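Local coordinates for protein outer membrane porin F (Pseudomonas aeruginosa, PDB 4RLC) that forms an eight-stranded beta-barrel in the outer membrane through its N-terminal domain and, as a porin, probably lets small molecules cross, at residues L52-E57 / G93-G98. Numbering follows the deposited sequence.
Sequences LTDDVE and GTPGVG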
loop_
_atom_site.group_PDB
_atom_site.type_symbol
_atom_site.label_atom_id
_atom_site.label_comp_id
_atom_site.label_asym_id
_atom_site.label_seq_id
_atom_site.Cartn_x
_atom_site.Cartn_y
_atom_site.Cartn_z
ATOM N N LEU A 52 -3.551 -15.333 4.597
ATOM C CA LEU A 52 -4.752 -16.186 4.875
ATOM C C LEU A 52 -4.599 -17.516 4.172
ATOM O O LEU A 52 -4.972 -18.551 4.757
ATOM C CB LEU A 52 -5.978 -15.521 4.452
ATOM C CG LEU A 52 -6.379 -14.230 5.097
ATOM C CD1 LEU A 52 -7.685 -13.799 4.446
ATOM C CD2 LEU A 52 -6.618 -14.425 6.589
ATOM N N THR A 53 -4.010 -17.530 2.955
ATOM C CA THR A 53 -3.676 -18.731 2.279
ATOM C C THR A 53 -2.247 -18.580 1.704
ATOM O O THR A 53 -1.563 -17.583 1.992
ATOM C CB THR A 53 -4.664 -18.983 1.092
ATOM O OG1 THR A 53 -4.396 -18.015 0.027
ATOM C CG2 THR A 53 -6.118 -18.901 1.514
ATOM N N ASP A 54 -1.807 -19.518 0.858
ATOM C CA ASP A 54 -0.498 -19.328 0.182
ATOM C C ASP A 54 -0.496 -18.115 -0.752
ATOM O O ASP A 54 0.588 -17.602 -1.062
ATOM C CB ASP A 54 -0.075 -20.543 -0.627
ATOM C CG ASP A 54 0.407 -21.725 0.223
ATOM O OD1 ASP A 54 0.589 -21.639 1.470
ATOM O OD2 ASP A 54 0.621 -22.783 -0.426
ATOM N N ASP A 55 -1.674 -17.670 -1.188
ATOM C CA ASP A 55 -1.748 -16.626 -2.182
ATOM C C ASP A 55 -2.394 -15.340 -1.723
ATOM O O ASP A 55 -2.113 -14.303 -2.291
ATOM C CB ASP A 55 -2.543 -17.116 -3.422
ATOM C CG ASP A 55 -1.992 -18.402 -4.051
ATOM O OD1 ASP A 55 -0.772 -18.566 -4.038
ATOM O OD2 ASP A 55 -2.831 -19.171 -4.632
ATOM N N VAL A 56 -3.284 -15.401 -0.683
ATOM C CA VAL A 56 -4.069 -14.266 -0.280
ATOM C C VAL A 56 -3.511 -13.678 1.007
ATOM O O VAL A 56 -3.400 -14.403 2.031
ATOM C CB VAL A 56 -5.514 -14.683 -0.032
ATOM C CG1 VAL A 56 -6.327 -13.482 0.435
ATOM C CG2 VAL A 56 -6.083 -15.268 -1.308
ATOM N N GLU A 57 -3.206 -12.387 0.965
ATOM C CA GLU A 57 -2.684 -11.688 2.100
ATOM C C GLU A 57 -3.663 -10.537 2.452
ATOM O O GLU A 57 -4.208 -9.845 1.546
ATOM C CB GLU A 57 -1.335 -11.117 1.746
ATOM C CG GLU A 57 -0.652 -10.246 2.802
ATOM C CD GLU A 57 0.584 -9.494 2.320
ATOM O OE1 GLU A 57 0.965 -9.492 1.107
ATOM O OE2 GLU A 57 1.177 -8.802 3.235
ATOM N N GLY A 93 2.051 -16.671 -9.036
ATOM C CA GLY A 93 3.306 -17.421 -8.751
ATOM C C GLY A 93 3.118 -18.257 -7.482
ATOM O O GLY A 93 1.966 -18.470 -7.016
ATOM N N THR A 94 4.236 -18.655 -6.887
ATOM C CA THR A 94 4.168 -19.537 -5.730
ATOM C C THR A 94 5.067 -19.021 -4.671
ATOM O O THR A 94 6.035 -18.287 -4.972
ATOM C CB THR A 94 4.608 -20.985 -6.086
ATOM O OG1 THR A 94 5.907 -20.928 -6.664
ATOM C CG2 THR A 94 3.648 -21.639 -7.053
ATOM N N PRO A 95 4.777 -19.388 -3.414
ATOM C CA PRO A 95 5.665 -18.949 -2.360
ATOM C C PRO A 95 7.084 -19.508 -2.560
ATOM O O PRO A 95 7.241 -20.645 -3.080
ATOM C CB PRO A 95 5.047 -19.545 -1.075
ATOM C CG PRO A 95 3.669 -20.057 -1.434
ATOM C CD PRO A 95 3.584 -20.145 -2.921
ATOM N N GLY A 96 8.097 -18.752 -2.109
ATOM C CA GLY A 96 9.492 -19.196 -2.213
ATOM C C GLY A 96 10.283 -18.080 -2.875
ATOM O O GLY A 96 9.812 -16.921 -2.945
ATOM N N VAL A 97 11.482 -18.420 -3.368
ATOM C CA VAL A 97 12.351 -17.407 -3.986
ATOM C C VAL A 97 11.849 -17.185 -5.391
ATOM O O VAL A 97 11.533 -18.140 -6.104
ATOM C CB VAL A 97 13.829 -17.878 -3.987
ATOM C CG1 VAL A 97 14.730 -16.966 -4.786
ATOM C CG2 VAL A 97 14.301 -17.991 -2.520
ATOM N N GLY A 98 11.718 -15.940 -5.777
ATOM C CA GLY A 98 11.312 -15.619 -7.178
ATOM C C GLY A 98 10.252 -14.545 -7.189
ATOM O O GLY A 98 9.948 -13.865 -6.200
HETATM O O HOH W 1 0.667 -20.557 -4.870
#
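Asp54 and Pro95 bring two loops at one end of the barrel together, with their CA atoms 6.7 Å apart. The turn at 52-55 leads into strand 56-66. The segment 93-98 is irregular over most of its length. Contact is slight, burying 115 Å² in all. Thr53 shapes the turn: its OG1 accepts from the backbone N of Asp55 (3.0 Å) and of Val56 (2.9 Å), an ST turn and an ST motif. Pro95 offers the CG corner of its ring to Asp54 CB at 3.9 Å, and the two side chains cross at about a right angle. Asp54 OD1 is bonded elsewhere, to the backbone N of Gln18. In Asp55, CG lies anti to the carbonyl carbon (chi1 -56°), which brings the carboxylate nearer to Gly93. A water bridges the two, donating to Asp55 OD1 at 2.6 Å and to Gly93 O at 3.3 Å. Arg100, from strand 98-115, ties both loops directly. Its NH1 forms a salt bridge with Asp55 OD1 and a hydrogen bond with Gly93 O, while NH2 bonds Asp54 O. The contact thus joins two successive turns at one end of the eight-stranded antiparallel barrel, one opening strand 56-66 and the other following its neighbour, strand 80-91.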